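Local coordinates for protein anabena Tic22 (PDB 4EV1) that probably acts as a chaperone in protein transport, as a cyanobacterial, thylakoid-associated member of the Tic22-like family, at residues L2-Q5 and Q6-E9; Q169-L172 and G173-K176; A56-N59 and E60-A64; P160-S164 and K165-Q169. One frame throughout, in Å; residues are numbered along the deposited sequence. Where two conformers were deposited one is given.

All four contacts are local, each between neighbouring turns of a helix or at its start. Contacts 2 and 4 belong together: both use helix 165-175, they share Gln-169, and their centres lie about 10 Å apart. Leu-171 CD2 of contact 2 packs 4.0 Å from Phe-162 CE2 of contact 4, so the apolar packing of the helix start on strand 156-162 carries on into its later turns. Contact 1 caps helix 4-11, its nearest atoms about 10 Å from those of contact 4. Contact 3, on helix 51-63, lies across the centre of the chain from contact 1, about 36 Å away between centres.

Contact 1: residues L2-Q5 and Q6-E9; sequences LSEQ and QIKE
A capping box opens helix 4-11, with Ser-3 at the N-cap and Gln-6 as its reciprocal partner. Ser-3 OG accepts from Gln-6 N at 2.8 Å, and in return Gln-6 OE1 takes the backbone N-H of Ser-3 at 2.7 Å. The second bond is almost straight, 172° at the hydrogen, and enters a lone pair of OE1 in the carbonyl plane. The serine hydroxyl reaches the helix end because chi1 of 73° sets OG between its own backbone N and carbonyl carbon. Beneath the box, Leu-2 CB meets Ile-7 CG1 at 3.9 Å, and both side chains continue onto Leu-196 of helix 189-198. One turn on, Gln-5 and Glu-9 cross at about a right angle: NE2 of Gln-5 donates to OE2 of Glu-9 over 3.1 Å, with the acceptor lying in the amide plane and using its anti lone pair. A water held by Lys-8 NZ at 2.9 Å also accepts a weak bond from Gln-5 NE2, while the ammonium group pairs with Asp-12. Glu-4 reaches across to helix 85-94, where its carboxylate bonds Tyr-89 and Gln-93. The box thus gives side-chain acceptors to a first-turn N-H, that of Gln-6, and to the N-H of the N-cap residue, and the negative charge of Glu-4 in the first turn is probably compatible with the helix dipole.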
loop_
_atom_site.group_PDB
_atom_site.type_symbol
_atom_site.label_atom_id
_atom_site.label_comp_id
_atom_site.label_asym_id
_atom_site.label_seq_id
_atom_site.Cartn_x
_atom_site.Cartn_y
_atom_site.Cartn_z
ATOM N N LEU A 2 3.808 17.654 -8.455
ATOM C CA LEU A 2 3.044 17.482 -7.230
ATOM C C LEU A 2 3.930 17.803 -6.032
ATOM O O LEU A 2 5.090 17.378 -5.966
ATOM C CB LEU A 2 2.473 16.056 -7.125
ATOM C CG LEU A 2 1.524 15.633 -8.243
ATOM C CD1 LEU A 2 1.205 14.145 -8.179
ATOM C CD2 LEU A 2 0.244 16.454 -8.189
ATOM N N SER A 3 3.378 18.548 -5.084
ATOM C CA SER A 3 4.078 18.867 -3.853
ATOM C C SER A 3 4.141 17.629 -2.960
ATOM O O SER A 3 3.405 16.667 -3.202
ATOM C CB SER A 3 3.356 19.982 -3.112
ATOM O OG SER A 3 2.151 19.522 -2.520
ATOM N N GLU A 4 5.025 17.653 -1.965
ATOM C CA GLU A 4 5.048 16.633 -0.909
ATOM C C GLU A 4 3.707 16.522 -0.149
ATOM O O GLU A 4 3.306 15.417 0.245
ATOM C CB GLU A 4 6.190 16.897 0.087
ATOM C CG GLU A 4 7.590 16.425 -0.393
ATOM C CD GLU A 4 7.740 14.878 -0.461
ATOM O OE1 GLU A 4 8.388 14.300 0.443
ATOM O OE2 GLU A 4 7.226 14.240 -1.417
ATOM N N GLN A 5 3.015 17.647 0.058
ATOM C CA GLN A 5 1.707 17.587 0.686
ATOM C C GLN A 5 0.664 16.958 -0.246
ATOM O O GLN A 5 -0.178 16.178 0.202
ATOM C CB GLN A 5 1.234 18.960 1.183
ATOM C CG GLN A 5 -0.136 18.907 1.885
ATOM C CD GLN A 5 -0.157 18.004 3.129
ATOM O OE1 GLN A 5 0.856 17.862 3.853
ATOM N NE2 GLN A 5 -1.317 17.379 3.382
ATOM N N GLN A 6 0.722 17.272 -1.530
ATOM C CA GLN A 6 -0.183 16.643 -2.484
ATOM C C GLN A 6 0.032 15.132 -2.587
ATOM O O GLN A 6 -0.935 14.392 -2.680
ATOM C CB GLN A 6 -0.037 17.266 -3.868
ATOM C CG GLN A 6 -0.618 18.677 -3.925
ATOM C CD GLN A 6 -0.286 19.395 -5.232
ATOM O OE1 GLN A 6 0.859 19.396 -5.681
ATOM N NE2 GLN A 6 -1.295 20.007 -5.838
ATOM N N ILE A 7 1.291 14.696 -2.637
ATOM C CA ILE A 7 1.637 13.282 -2.691
ATOM C C ILE A 7 1.139 12.585 -1.409
ATOM O O ILE A 7 0.507 11.536 -1.494
ATOM C CB ILE A 7 3.162 13.063 -2.895
ATOM C CG1 ILE A 7 3.582 13.570 -4.276
ATOM C CG2 ILE A 7 3.531 11.628 -2.763
ATOM C CD1 ILE A 7 5.052 13.314 -4.624
ATOM N N LYS A 8 1.361 13.203 -0.244
ATOM C CA LYS A 8 0.872 12.625 1.017
ATOM C C LYS A 8 -0.648 12.425 0.980
ATOM O O LYS A 8 -1.131 11.375 1.370
ATOM C CB LYS A 8 1.307 13.456 2.248
ATOM C CG LYS A 8 0.445 13.219 3.505
ATOM C CD LYS A 8 1.014 13.868 4.726
ATOM C CE LYS A 8 0.345 13.400 6.032
ATOM N NZ LYS A 8 -1.146 13.554 6.039
ATOM N N GLU A 9 -1.395 13.407 0.477
ATOM C CA GLU A 9 -2.854 13.306 0.488
ATOM C C GLU A 9 -3.380 12.225 -0.453
ATOM O O GLU A 9 -4.432 11.664 -0.191
ATOM C CB GLU A 9 -3.499 14.632 0.100
ATOM C CG GLU A 9 -3.365 15.699 1.147
ATOM C CD GLU A 9 -3.823 17.072 0.638
ATOM O OE1 GLU A 9 -4.586 17.124 -0.368
ATOM O OE2 GLU A 9 -3.420 18.088 1.252
HETATM O O HOH W 1 -1.888 16.312 6.488
#

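Contact 2: residues Q169-L172 and G173-K176; sequences QGLL and GQVK
Leu-171 and Val-175, one turn apart, form the buried side of this contact, where Leu-171 CD1 lies 4.2 Å from Val-175 CG2. That same valine methyl also rests 3.4 Å from Leu-171 O, since chi1 of 172° sets CG1 anti to the backbone N and leaves CG2 beside that N, anti to the carbonyl carbon. Leu-171 goes on to Pro-160 and Phe-162 of strand 156-162, and Val-175 to Val-147 and Ala-182. Beside them Leu-172, also buried, packs on Ile-184 of strand 183-188; its CD1 meets Lys-176 CG at 4.1 Å, so that the aliphatic part of the lysine borders the apolar side. Helix 165-175 follows strand 156-162 and precedes strand 183-188 in the chain, its side chains pack on both, and these residues belong to its last turns. The backbone bonding changes along them. Gly-173 N donates to Gln-169 O at 3.0 Å in a regular i to i+4 bond, 167° at the hydrogen. Val-175 N instead divides between two carbonyls, Leu-171 O at 3.1 Å and Leu-172 O at 2.9 Å; the first receives it nearly along the C=O axis, whereas the second is approached from above the carbonyl plane. Lys-176 N adds a weak bond to Leu-172 O. The other side of the helix is built loosely. Gly-170 and Gly-173 bring no side chains, and the extended Gln-174 lies over the helix surface with NE2 3.7 Å from Gly-170 O.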
loop_
_atom_site.group_PDB
_atom_site.type_symbol
_atom_site.label_atom_id
_atom_site.label_comp_id
_atom_site.label_asym_id
_atom_site.label_seq_id
_atom_site.Cartn_x
_atom_site.Cartn_y
_atom_site.Cartn_z
ATOM N N GLN A 169 -10.476 -5.390 -12.515
ATOM C CA GLN A 169 -11.186 -6.282 -13.458
ATOM C C GLN A 169 -12.593 -5.764 -13.680
ATOM O O GLN A 169 -13.147 -5.882 -14.786
ATOM C CB GLN A 169 -11.228 -7.741 -12.972
ATOM C CG GLN A 169 -10.127 -8.660 -13.555
ATOM C CD GLN A 169 -10.367 -9.076 -15.019
ATOM O OE1 GLN A 169 -9.429 -9.110 -15.825
ATOM N NE2 GLN A 169 -11.616 -9.385 -15.363
ATOM N N GLY A 170 -13.166 -5.179 -12.630
ATOM C CA GLY A 170 -14.480 -4.556 -12.721
ATOM C C GLY A 170 -14.525 -3.450 -13.748
ATOM O O GLY A 170 -15.404 -3.447 -14.601
ATOM N N LEU A 171 -13.580 -2.508 -13.671
ATOM C CA LEU A 171 -13.475 -1.410 -14.651
ATOM C C LEU A 171 -13.136 -1.905 -16.054
ATOM O O LEU A 171 -13.721 -1.442 -17.033
ATOM C CB LEU A 171 -12.422 -0.386 -14.221
ATOM C CG LEU A 171 -12.238 0.863 -15.113
ATOM C CD1 LEU A 171 -13.514 1.679 -15.275
ATOM C CD2 LEU A 171 -11.143 1.735 -14.511
ATOM N N LEU A 172 -12.216 -2.868 -16.147
ATOM C CA LEU A 172 -11.915 -3.511 -17.424
ATOM C C LEU A 172 -13.211 -3.959 -18.113
ATOM O O LEU A 172 -13.470 -3.592 -19.264
ATOM C CB LEU A 172 -10.992 -4.711 -17.235
ATOM C CG LEU A 172 -10.617 -5.442 -18.522
ATOM C CD1 LEU A 172 -10.100 -4.444 -19.535
ATOM C CD2 LEU A 172 -9.606 -6.533 -18.236
ATOM N N GLY A 173 -14.027 -4.711 -17.373
ATOM C CA GLY A 173 -15.338 -5.183 -17.841
ATOM C C GLY A 173 -16.230 -4.088 -18.411
ATOM O O GLY A 173 -16.915 -4.313 -19.406
ATOM N N GLN A 174 -16.204 -2.895 -17.812
ATOM C CA GLN A 174 -17.005 -1.751 -18.305
ATOM C C GLN A 174 -16.438 -1.130 -19.585
ATOM O O GLN A 174 -17.181 -0.548 -20.370
ATOM C CB GLN A 174 -17.127 -0.647 -17.252
ATOM C CG GLN A 174 -17.992 -1.002 -16.050
ATOM C CD GLN A 174 -17.809 -0.037 -14.885
ATOM O OE1 GLN A 174 -17.954 1.175 -15.035
ATOM N NE2 GLN A 174 -17.491 -0.576 -13.714
ATOM N N VAL A 175 -15.129 -1.245 -19.776
ATOM C CA VAL A 175 -14.438 -0.625 -20.910
ATOM C C VAL A 175 -14.346 -1.579 -22.119
ATOM O O VAL A 175 -14.273 -1.140 -23.269
ATOM C CB VAL A 175 -13.006 -0.174 -20.480
ATOM C CG1 VAL A 175 -12.193 0.305 -21.674
ATOM C CG2 VAL A 175 -13.083 0.901 -19.429
ATOM N N LYS A 176 -14.363 -2.880 -21.849
ATOM C CA LYS A 176 -13.988 -3.880 -22.850
ATOM C C LYS A 176 -14.933 -3.975 -24.066
ATOM O O LYS A 176 -14.455 -4.186 -25.180
ATOM C CB LYS A 176 -13.809 -5.258 -22.208
ATOM C CG LYS A 176 -12.497 -5.958 -22.563
ATOM C CD LYS A 176 -12.452 -7.344 -21.900
ATOM C CE LYS A 176 -11.626 -8.364 -22.679
ATOM N NZ LYS A 176 -10.287 -8.590 -22.063
#

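Contact 3: residues A56-N59 and E60-A64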
loop_
_atom_site.group_PDB
_atom_site.type_symbol
_atom_site.label_atom_id
_atom_site.label_comp_id
_atom_site.label_asym_id
_atom_site.label_seq_id
_atom_site.Cartn_x
_atom_site.Cartn_y
_atom_site.Cartn_z
ATOM N N ALA A 56 -4.125 -11.867 12.105
ATOM C CA ALA A 56 -3.759 -13.285 12.132
ATOM C C ALA A 56 -2.379 -13.421 12.767
ATOM O O ALA A 56 -2.122 -14.338 13.550
ATOM C CB ALA A 56 -3.787 -13.856 10.693
ATOM N N PHE A 57 -1.490 -12.497 12.427
ATOM C CA PHE A 57 -0.164 -12.438 13.026
ATOM C C PHE A 57 -0.242 -12.298 14.544
ATOM O O PHE A 57 0.381 -13.062 15.278
ATOM C CB PHE A 57 0.690 -11.342 12.395
ATOM C CG PHE A 57 1.985 -11.149 13.087
ATOM C CD1 PHE A 57 3.005 -12.067 12.916
ATOM C CD2 PHE A 57 2.158 -10.127 13.995
ATOM C CE1 PHE A 57 4.177 -11.930 13.569
ATOM C CE2 PHE A 57 3.362 -9.992 14.651
ATOM C CZ PHE A 57 4.368 -10.890 14.428
ATOM N N ILE A 58 -1.062 -11.359 15.020
ATOM C CA ILE A 58 -1.299 -11.217 16.450
ATOM C C ILE A 58 -1.874 -12.523 17.049
ATOM O O ILE A 58 -1.423 -12.983 18.100
ATOM C CB ILE A 58 -2.261 -10.034 16.737
ATOM C CG1 ILE A 58 -1.633 -8.714 16.304
ATOM C CG2 ILE A 58 -2.648 -10.033 18.222
ATOM C CD1 ILE A 58 -2.625 -7.477 16.290
ATOM N N ASN A 59 -2.872 -13.112 16.403
ATOM C CA ASN A 59 -3.531 -14.315 16.937
ATOM C C ASN A 59 -2.519 -15.455 17.036
ATOM O O ASN A 59 -2.480 -16.199 18.027
ATOM C CB ASN A 59 -4.761 -14.724 16.086
ATOM C CG ASN A 59 -5.859 -13.652 16.092
ATOM O OD1 ASN A 59 -5.830 -12.704 16.895
ATOM N ND2 ASN A 59 -6.803 -13.766 15.169
ATOM N N GLU A 60 -1.663 -15.546 16.040
ATOM C CA GLU A 60 -0.592 -16.553 16.045
ATOM C C GLU A 60 0.342 -16.378 17.239
ATOM O O GLU A 60 0.624 -17.334 17.985
ATOM C CB GLU A 60 0.182 -16.450 14.743
ATOM C CG GLU A 60 0.847 -17.727 14.305
ATOM C CD GLU A 60 1.509 -17.568 12.966
ATOM O OE1 GLU A 60 1.080 -16.681 12.165
ATOM O OE2 GLU A 60 2.472 -18.323 12.720
ATOM N N LEU A 61 0.798 -15.149 17.454
ATOM C CA LEU A 61 1.675 -14.864 18.573
ATOM C C LEU A 61 0.966 -15.220 19.881
ATOM O O LEU A 61 1.559 -15.827 20.764
ATOM C CB LEU A 61 2.120 -13.396 18.620
ATOM C CG LEU A 61 3.077 -12.827 17.558
ATOM C CD1 LEU A 61 3.331 -11.347 17.883
ATOM C CD2 LEU A 61 4.426 -13.581 17.473
ATOM N N ARG A 62 -0.302 -14.820 19.994
ATOM C CA ARG A 62 -1.054 -15.008 21.233
ATOM C C ARG A 62 -1.236 -16.501 21.500
ATOM O O ARG A 62 -1.224 -16.946 22.637
ATOM C CB ARG A 62 -2.404 -14.253 21.128
ATOM C CG ARG A 62 -3.202 -14.084 22.389
ATOM C CD ARG A 62 -4.288 -12.966 22.164
ATOM N NE ARG A 62 -3.765 -11.597 22.374
ATOM C CZ ARG A 62 -4.190 -10.489 21.741
ATOM N NH1 ARG A 62 -5.135 -10.543 20.819
ATOM N NH2 ARG A 62 -3.649 -9.305 22.023
ATOM N N ASN A 63 -1.353 -17.282 20.438
ATOM C CA ASN A 63 -1.671 -18.691 20.563
ATOM C C ASN A 63 -0.431 -19.564 20.735
ATOM O O ASN A 63 -0.555 -20.721 21.106
ATOM C CB ASN A 63 -2.485 -19.178 19.349
ATOM C CG ASN A 63 -3.967 -18.786 19.435
ATOM O OD1 ASN A 63 -4.491 -18.447 20.514
ATOM N ND2 ASN A 63 -4.638 -18.814 18.290
ATOM N N ALA A 64 0.756 -19.009 20.483
ATOM C CA ALA A 64 1.999 -19.776 20.596
ATOM C C ALA A 64 2.207 -20.157 22.066
ATOM O O ALA A 64 1.814 -19.454 22.996
ATOM C CB ALA A 64 3.190 -18.987 20.032
HETATM O O HOH W 2 -4.986 -15.955 19.554
#
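Apolar packing between successive turns of helix 51-63 is led by Phe-57 and Leu-61. Leu-61 CG stands over one face of the phenyl ring, 4.2 Å from its centroid and 23° off the normal, a CH-pi contact, while its CD1 comes to 3.5 Å from Phe-57 CE2 toward the rim. With CG anti to the backbone N (chi1 173°), the ring swings along the helix to meet the leucine. Replacing Leu-61 by an alanine would probably strip this ring face of its CH-pi partner and leave the phenyl freer to turn. Ile-58 and Arg-62 run side by side, and Ile-58 CG2 sits over one guanidinium face, 3.6 Å from NH1. Among the polar contacts, regular i to i+4 backbone bonds include Arg-62 N to Ile-58 O at 2.9 Å. At the helix end Asn-59 O accepts both Asn-63 N and a water, the latter at 2.9 Å; the water also bonds weakly to Asn-63 OD1. The guanidinium reaches past the isoleucine to the carbonyls of Val-75 and Leu-78, so its charge is probably eased by carbonyl dipoles while a methyl shields one face.

Contact 4: residues P160-S164 and K165-Q169; sequences PLFLS and KQDAQ
With CG anti to its carbonyl carbon (chi1 -59°), Phe-162 turns its ring from the end of strand 156-162 beneath the first turn of helix 165-175, and chi1 of -73° gives Asp-167 the same setting. The phenyl face lies under the backbone between Asp-167 and Ala-168: Asp-167 C stands over the ring centre, and Ala-168 N nearer the rim. The two side chains touch the ring as well, Asp-167 CB meeting CD1 of Phe-162 at 3.4 Å and Ala-168 CB meeting its CD2 at 3.7 Å. A serine in place of Phe-162 would probably open a gap beneath this first turn and deprive Asp-167 CB and Ala-168 CB of their apolar support. Ser-164 is the N-cap residue. Its OG accepts from Gln-166 NE2 at 3.2 Å, the oxygen lying close to the amide plane, and also pairs with Glu-112, whose carboxylate takes the N-H of Lys-165 as well; this glutamate therefore grips both the cap hydroxyl and the helix start. Ser-164 O receives weak bonds from Asp-167 N and Ala-168 N. A water joins loop to helix, accepting from Ser-164 N at 2.9 Å and lying 2.8 Å from Asp-167 OD2, to which it may donate; the same carboxylate oxygen forms a salt bridge with Arg-216. The strand-to-helix turn is tied to its neighbours: Leu-161 bonds through its backbone to strand 207-210 and Phe-162 to Phe-136 of strand 134-139, while Pro-213 of helix 213-220 lies against Ser-164, Gln-166 and Asp-167.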
loop_
_atom_site.group_PDB
_atom_site.type_symbol
_atom_site.label_atom_id
_atom_site.label_comp_id
_atom_site.label_asym_id
_atom_site.label_seq_id
_atom_site.Cartn_x
_atom_site.Cartn_y
_atom_site.Cartn_z
ATOM N N PRO A 160 -7.857 5.947 -11.719
ATOM C CA PRO A 160 -7.734 5.150 -10.499
ATOM C C PRO A 160 -6.661 4.089 -10.575
ATOM O O PRO A 160 -6.687 3.286 -11.487
ATOM C CB PRO A 160 -9.091 4.468 -10.409
ATOM C CG PRO A 160 -9.488 4.287 -11.804
ATOM C CD PRO A 160 -8.980 5.480 -12.546
ATOM N N LEU A 161 -5.766 4.046 -9.589
ATOM C CA LEU A 161 -4.836 2.947 -9.426
ATOM C C LEU A 161 -5.299 2.017 -8.261
ATOM O O LEU A 161 -5.343 2.399 -7.082
ATOM C CB LEU A 161 -3.431 3.464 -9.208
ATOM C CG LEU A 161 -2.939 4.579 -10.136
ATOM C CD1 LEU A 161 -1.543 5.071 -9.723
ATOM C CD2 LEU A 161 -2.945 4.100 -11.555
ATOM N N PHE A 162 -5.666 0.793 -8.610
ATOM C CA PHE A 162 -6.283 -0.104 -7.650
ATOM C C PHE A 162 -5.254 -0.934 -6.931
ATOM O O PHE A 162 -4.352 -1.522 -7.552
ATOM C CB PHE A 162 -7.284 -1.025 -8.338
ATOM C CG PHE A 162 -8.395 -0.279 -9.054
ATOM C CD1 PHE A 162 -9.485 0.241 -8.341
ATOM C CD2 PHE A 162 -8.332 -0.067 -10.416
ATOM C CE1 PHE A 162 -10.503 0.940 -9.004
ATOM C CE2 PHE A 162 -9.344 0.612 -11.083
ATOM C CZ PHE A 162 -10.422 1.115 -10.389
ATOM N N LEU A 163 -5.422 -1.038 -5.625
ATOM C CA LEU A 163 -4.610 -1.961 -4.838
ATOM C C LEU A 163 -5.159 -3.394 -4.949
ATOM O O LEU A 163 -4.465 -4.372 -4.594
ATOM C CB LEU A 163 -4.555 -1.526 -3.381
ATOM C CG LEU A 163 -3.536 -0.471 -2.934
ATOM C CD1 LEU A 163 -2.076 -0.981 -3.155
ATOM C CD2 LEU A 163 -3.751 0.887 -3.579
ATOM N N SER A 164 -6.383 -3.527 -5.458
ATOM C CA SER A 164 -6.974 -4.817 -5.639
ATOM C C SER A 164 -7.352 -5.130 -7.099
ATOM O O SER A 164 -8.099 -4.396 -7.731
ATOM C CB SER A 164 -8.186 -4.938 -4.738
ATOM O OG SER A 164 -8.643 -6.243 -4.852
ATOM N N LYS A 165 -6.846 -6.239 -7.593
ATOM C CA LYS A 165 -7.065 -6.628 -8.963
ATOM C C LYS A 165 -8.516 -6.779 -9.331
ATOM O O LYS A 165 -8.878 -6.424 -10.390
ATOM C CB LYS A 165 -6.292 -7.868 -9.309
ATOM C CG LYS A 165 -6.266 -8.166 -10.738
ATOM C CD LYS A 165 -6.086 -9.569 -10.897
ATOM C CE LYS A 165 -7.090 -10.095 -11.835
ATOM N NZ LYS A 165 -6.457 -10.080 -13.155
ATOM N N GLN A 166 -9.324 -7.298 -8.431
ATOM C CA GLN A 166 -10.762 -7.469 -8.664
ATOM C C GLN A 166 -11.457 -6.151 -8.976
ATOM O O GLN A 166 -12.356 -6.110 -9.816
ATOM C CB GLN A 166 -11.463 -8.175 -7.485
ATOM C CG GLN A 166 -11.540 -7.298 -6.249
ATOM C CD GLN A 166 -11.944 -8.053 -4.983
ATOM O OE1 GLN A 166 -13.109 -8.458 -4.842
ATOM N NE2 GLN A 166 -10.996 -8.196 -4.034
ATOM N N ASP A 167 -11.027 -5.068 -8.339
ATOM C CA ASP A 167 -11.576 -3.749 -8.634
ATOM C C ASP A 167 -11.155 -3.293 -10.044
ATOM O O ASP A 167 -11.942 -2.670 -10.731
ATOM C CB ASP A 167 -11.104 -2.686 -7.639
ATOM C CG ASP A 167 -11.747 -2.829 -6.277
ATOM O OD1 ASP A 167 -12.990 -2.990 -6.183
ATOM O OD2 ASP A 167 -10.996 -2.784 -5.307
ATOM N N ALA A 168 -9.913 -3.566 -10.447
ATOM C CA ALA A 168 -9.479 -3.249 -11.828
ATOM C C ALA A 168 -10.231 -4.120 -12.840
ATOM O O ALA A 168 -10.587 -3.631 -13.922
ATOM C CB ALA A 168 -7.991 -3.418 -12.011
ATOM N N GLN A 169 -10.476 -5.390 -12.515
ATOM C CA GLN A 169 -11.186 -6.282 -13.458
ATOM C C GLN A 169 -12.593 -5.764 -13.680
ATOM O O GLN A 169 -13.147 -5.882 -14.786
ATOM C CB GLN A 169 -11.228 -7.741 -12.972
ATOM C CG GLN A 169 -10.127 -8.660 -13.555
ATOM C CD GLN A 169 -10.367 -9.076 -15.019
ATOM O OE1 GLN A 169 -9.429 -9.110 -15.825
ATOM N NE2 GLN A 169 -11.616 -9.385 -15.363
HETATM O O HOH W 3 -8.531 -1.518 -5.261
#